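Local coordinates for putative peptidyl-arginine deiminase family protein (Campylobacter jejuni subsp. jejuni serotype O:2, PDB 6B10) that probably hydrolyses agmatine to N-carbamoylputrescine as an agmatine deiminase, a step in the making of putrescine and other polyamines, at residues R213-D216 against I220-C223; E252-K257 against A294-K299. One frame throughout, in Å; residues are numbered along the deposited sequence.

Both contacts lie on one small mixed sheet, in which strand 219-224 runs between strands 212-216 and 249-254. Contact 1 pairs 212-216 with 219-224 as an antiparallel hairpin. Contact 2 packs the outer strand 249-254 against helix 289-300. The hairpin of contact 1 comes first in the chain; both segments of contact 2 follow it. Their centres are about 11 Å apart. The sheet joins them directly: His222 O lies 2.8 Å from Leu253 N, a probable hydrogen bond. Ala221 also packs on Leu253. Contact 1 thus builds one edge of the sheet, and contact 2 ties the other to a helix, consistent with the pentein alpha/beta propeller of the guanidine-modifying enzymes.

Contact 1: residues R213-D216 against I220-C223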
loop_
_atom_site.group_PDB
_atom_site.type_symbol
_atom_site.label_atom_id
_atom_site.label_comp_id
_atom_site.label_asym_id
_atom_site.label_seq_id
_atom_site.Cartn_x
_atom_site.Cartn_y
_atom_site.Cartn_z
ATOM N N ARG A 213 9.736 3.395 -0.722
ATOM C CA ARG A 213 8.971 2.832 -1.821
ATOM C C ARG A 213 9.759 2.955 -3.118
ATOM O O ARG A 213 10.343 4.004 -3.377
ATOM C CB ARG A 213 7.671 3.625 -2.038
ATOM C CG ARG A 213 6.734 3.783 -0.848
ATOM C CD ARG A 213 5.948 2.519 -0.537
ATOM N NE ARG A 213 5.149 2.079 -1.673
ATOM C CZ ARG A 213 3.961 2.576 -2.024
ATOM N NH1 ARG A 213 3.384 3.556 -1.340
ATOM N NH2 ARG A 213 3.351 2.097 -3.094
ATOM N N PHE A 214 9.760 1.914 -3.943
ATOM C CA PHE A 214 10.199 2.067 -5.321
ATOM C C PHE A 214 9.182 2.898 -6.093
ATOM O O PHE A 214 7.966 2.690 -5.965
ATOM C CB PHE A 214 10.350 0.716 -6.021
ATOM C CG PHE A 214 11.514 -0.089 -5.537
ATOM C CD1 PHE A 214 12.803 0.237 -5.931
ATOM C CD2 PHE A 214 11.327 -1.172 -4.689
ATOM C CE1 PHE A 214 13.887 -0.502 -5.484
ATOM C CE2 PHE A 214 12.404 -1.918 -4.241
ATOM C CZ PHE A 214 13.685 -1.579 -4.641
ATOM N N ILE A 215 9.687 3.822 -6.905
ATOM C CA ILE A 215 8.843 4.587 -7.823
ATOM C C ILE A 215 9.139 4.263 -9.289
ATOM O O ILE A 215 8.320 4.543 -10.165
ATOM C CB ILE A 215 8.952 6.102 -7.571
ATOM C CG1 ILE A 215 10.377 6.613 -7.789
ATOM C CG2 ILE A 215 8.480 6.415 -6.166
ATOM C CD1 ILE A 215 10.507 8.111 -7.641
ATOM N N ASP A 216 10.326 3.718 -9.555
ATOM C CA ASP A 216 10.588 2.990 -10.793
ATOM C C ASP A 216 11.616 1.905 -10.484
ATOM O O ASP A 216 12.009 1.751 -9.324
ATOM C CB ASP A 216 10.990 3.932 -11.948
ATOM C CG ASP A 216 12.319 4.656 -11.722
ATOM O OD1 ASP A 216 13.262 4.106 -11.120
ATOM O OD2 ASP A 216 12.425 5.798 -12.190
ATOM N N ILE A 220 14.289 4.656 -5.362
ATOM C CA ILE A 220 13.577 4.542 -4.103
ATOM C C ILE A 220 13.290 5.924 -3.526
ATOM O O ILE A 220 14.207 6.740 -3.341
ATOM C CB ILE A 220 14.374 3.724 -3.070
ATOM C CG1 ILE A 220 14.488 2.274 -3.538
ATOM C CG2 ILE A 220 13.686 3.776 -1.709
ATOM C CD1 ILE A 220 15.425 1.419 -2.715
ATOM N N ALA A 221 12.014 6.175 -3.243
ATOM C CA ALA A 221 11.595 7.383 -2.557
ATOM C C ALA A 221 11.451 7.029 -1.094
ATOM O O ALA A 221 10.845 6.009 -0.776
ATOM C CB ALA A 221 10.268 7.880 -3.108
ATOM N N HIS A 222 11.993 7.866 -0.207
ATOM C CA HIS A 222 12.069 7.535 1.214
ATOM C C HIS A 222 11.915 8.755 2.119
ATOM O O HIS A 222 12.353 9.863 1.789
ATOM C CB HIS A 222 13.385 6.801 1.545
ATOM C CG HIS A 222 14.614 7.656 1.433
ATOM N ND1 HIS A 222 15.069 8.447 2.466
ATOM C CD2 HIS A 222 15.481 7.842 0.410
ATOM C CE1 HIS A 222 16.155 9.095 2.078
ATOM N NE2 HIS A 222 16.426 8.743 0.835
ATOM N N CYS A 223 11.297 8.526 3.271
ATOM C CA CYS A 223 11.101 9.569 4.259
ATOM C C CYS A 223 12.422 10.100 4.767
ATOM O O CYS A 223 13.396 9.366 4.881
ATOM C CB CYS A 223 10.278 9.047 5.431
ATOM S SG CYS A 223 8.592 8.649 4.948
#
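The ring of Phe214 meets Ile220 obliquely. CE1 of Phe214 comes within 3.4 Å of CG1 of Ile220, and CD1 is almost as near. CD1 of Ile220 reaches along the same side of the ring to CE1 and CZ. CG1 of Ile220 stands beside its own backbone N (chi1 -66°), which carries that branch to the ring while CG2 comes near Arg213 O. Elsewhere the Phe214 ring makes an edge-to-face contact with Phe248, and Val156 and Leu158 pack on it.

The backbones pair as antiparallel strands. Arg213 and Ala221 form a hydrogen-bonded pair: Arg213 N donates to Ala221 O at 2.8 Å, and Ala221 N to Arg213 O at 2.7 Å. Phe214 and Ile220 are the next, non-hydrogen-bonded pair. Arg213 O thus takes one N-H...O bond, with a weaker CA-H...O contact from Ile220 CA beside it.

At the corner of the chain, Ile215 CG2 rests on Ala221 CB at 3.8 Å. Arg213 turns its guanidinium away from the partner strand, to salt bridges with Asp150 and Glu15. Its NH1 also binds the carbonyls of Ala271 and Phe273. The two carboxylates probably balance the charge of this buried arginine. This is a beta hairpin, strand 212-216 forming the edge of a three-stranded sheet, consistent with a pentein fold.

Contact 2: residues E252-K257 against A294-K299; sequences ELPIPK and AKRLSK
A direct hydrogen bond joins Arg296 to the strand. Arg296 NH1 donates to Glu252 O at 2.9 Å, with an N-H...O angle of 162°. The oxygen lies at the edge of the guanidinium, nearly in its plane. From the carbonyl's side the approach is different: NH1 sits 55° above the carbonyl plane. CG of Arg296 is anti to its backbone N (chi1 -155°), and the chain bends at chi3. It thus reaches from the helix to the strand backbone.

A water adds a second, indirect link. It donates to Glu252 OE1 at 2.8 Å and accepts from Arg296 NH1 at 3.2 Å. NH1 therefore serves both the main chain and the side chain of Glu252. The two opposite charges do not meet: OE1 of Glu252 and NH1 of Arg296 are 4.9 Å apart. The other carboxylate oxygen of Glu252, OE2, makes a salt bridge with Lys240 of helix 233-244. The carboxylate probably feels both positive charges.

Carbon contacts flank the polar link. CD of Pro254 lies 3.5 Å from NH1 of Arg296, and the two side chains meet at a slant. CB of Glu252 approaches the same nitrogen. Deeper in, Leu253 and Leu297 lie roughly perpendicular to each other, with Leu253 CD2 at 4.2 Å from Leu297 CD1. Through Leu280 and Val282, Leu297 packs against strand 279-284 as well as strand 249-254. Ile293 of the same helix covers Leu253 and Pro254.

The axes of strand 252-254 and helix 294-299 come within 9.3 Å of each other. Helix 289-300 runs nearly antiparallel along the outer edge of strand 249-254, and an arginine takes an edge carbonyl, an arrangement consistent with the alpha/beta architecture of the penteins.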
loop_
_atom_site.group_PDB
_atom_site.type_symbol
_atom_site.label_atom_id
_atom_site.label_comp_id
_atom_site.label_asym_id
_atom_site.label_seq_id
_atom_site.Cartn_x
_atom_site.Cartn_y
_atom_site.Cartn_z
ATOM N N GLU A 252 14.009 12.067 -1.844
ATOM C CA GLU A 252 13.669 12.299 -0.437
ATOM C C GLU A 252 12.256 12.827 -0.263
ATOM O O GLU A 252 11.772 13.630 -1.063
ATOM C CB GLU A 252 14.677 13.247 0.211
ATOM C CG GLU A 252 16.059 12.631 0.367
ATOM C CD GLU A 252 17.044 13.524 1.103
ATOM O OE1 GLU A 252 16.705 14.685 1.419
ATOM O OE2 GLU A 252 18.166 13.047 1.376
ATOM N N LEU A 253 11.603 12.360 0.791
ATOM C CA LEU A 253 10.248 12.770 1.129
ATOM C C LEU A 253 10.268 13.345 2.536
ATOM O O LEU A 253 10.048 12.617 3.495
ATOM C CB LEU A 253 9.303 11.567 1.070
ATOM C CG LEU A 253 9.261 10.790 -0.246
ATOM C CD1 LEU A 253 8.476 9.498 -0.067
ATOM C CD2 LEU A 253 8.668 11.637 -1.370
ATOM N N PRO A 254 10.552 14.655 2.672
ATOM C CA PRO A 254 10.649 15.246 4.009
ATOM C C PRO A 254 9.314 15.245 4.730
ATOM O O PRO A 254 8.327 15.731 4.197
ATOM C CB PRO A 254 11.108 16.683 3.733
ATOM C CG PRO A 254 10.700 16.954 2.320
ATOM C CD PRO A 254 10.843 15.641 1.617
ATOM N N ILE A 255 9.287 14.701 5.940
ATOM C CA ILE A 255 8.040 14.619 6.696
ATOM C C ILE A 255 7.528 16.021 7.019
ATOM O O ILE A 255 8.319 16.958 7.148
ATOM C CB ILE A 255 8.182 13.776 7.990
ATOM C CG1 ILE A 255 9.146 14.422 8.992
ATOM C CG2 ILE A 255 8.615 12.356 7.644
ATOM C CD1 ILE A 255 9.281 13.657 10.301
ATOM N N PRO A 256 6.201 16.182 7.113
ATOM C CA PRO A 256 5.673 17.500 7.418
ATOM C C PRO A 256 5.928 17.869 8.879
ATOM O O PRO A 256 6.425 17.045 9.648
ATOM C CB PRO A 256 4.176 17.344 7.149
ATOM C CG PRO A 256 3.900 15.913 7.412
ATOM C CD PRO A 256 5.134 15.173 6.993
ATOM N N LYS A 257 5.603 19.102 9.251
ATOM C CA LYS A 257 5.660 19.495 10.650
ATOM C C LYS A 257 4.645 18.648 11.422
ATOM O O LYS A 257 3.670 18.178 10.839
ATOM C CB LYS A 257 5.352 20.984 10.826
ATOM C CG LYS A 257 6.348 21.928 10.163
ATOM C CD LYS A 257 7.736 21.831 10.774
ATOM C CE LYS A 257 8.648 22.923 10.235
ATOM N N ALA A 294 5.369 16.708 -4.239
ATOM C CA ALA A 294 4.624 16.577 -5.497
ATOM C C ALA A 294 5.465 16.983 -6.706
ATOM O O ALA A 294 5.453 16.298 -7.725
ATOM C CB ALA A 294 3.343 17.395 -5.451
ATOM N N LYS A 295 6.187 18.095 -6.598
ATOM C CA LYS A 295 7.069 18.542 -7.686
ATOM C C LYS A 295 8.214 17.561 -7.895
ATOM O O LYS A 295 8.543 17.211 -9.027
ATOM C CB LYS A 295 7.621 19.945 -7.405
ATOM C CG LYS A 295 6.547 21.013 -7.427
ATOM C CD LYS A 295 7.116 22.420 -7.339
ATOM C CE LYS A 295 7.788 22.672 -6.009
ATOM N NZ LYS A 295 7.881 24.135 -5.731
ATOM N N ARG A 296 8.796 17.105 -6.791
ATOM C CA ARG A 296 9.912 16.166 -6.824
ATOM C C ARG A 296 9.505 14.835 -7.468
ATOM O O ARG A 296 10.164 14.365 -8.408
ATOM C CB ARG A 296 10.427 15.937 -5.401
ATOM C CG ARG A 296 11.874 15.502 -5.293
ATOM C CD ARG A 296 12.323 15.524 -3.833
ATOM N NE ARG A 296 12.813 16.837 -3.418
ATOM C CZ ARG A 296 13.101 17.187 -2.166
ATOM N NH1 ARG A 296 12.930 16.340 -1.155
ATOM N NH2 ARG A 296 13.559 18.405 -1.923
ATOM N N LEU A 297 8.410 14.247 -6.988
ATOM C CA LEU A 297 7.923 12.986 -7.541
ATOM C C LEU A 297 7.476 13.136 -8.999
ATOM O O LEU A 297 7.709 12.250 -9.821
ATOM C CB LEU A 297 6.767 12.443 -6.701
ATOM C CG LEU A 297 7.111 11.843 -5.335
ATOM C CD1 LEU A 297 5.856 11.698 -4.488
ATOM C CD2 LEU A 297 7.790 10.495 -5.492
ATOM N N SER A 298 6.829 14.261 -9.299
ATOM C CA SER A 298 6.334 14.563 -10.635
ATOM C C SER A 298 7.465 14.628 -11.667
ATOM O O SER A 298 7.385 14.015 -12.737
ATOM C CB SER A 298 5.559 15.890 -10.600
ATOM O OG SER A 298 5.087 16.252 -11.876
ATOM N N LYS A 299 8.521 15.360 -11.343
ATOM C CA LYS A 299 9.688 15.443 -12.221
ATOM C C LYS A 299 10.330 14.074 -12.453
ATOM O O LYS A 299 10.751 13.763 -13.567
ATOM C CB LYS A 299 10.722 16.410 -11.645
ATOM C CG LYS A 299 11.587 17.075 -12.706
ATOM C CD LYS A 299 12.428 18.218 -12.149
ATOM C CE LYS A 299 11.583 19.240 -11.405
ATOM N NZ LYS A 299 12.192 20.603 -11.404
HETATM O O HOH W 1 14.794 16.715 1.369
#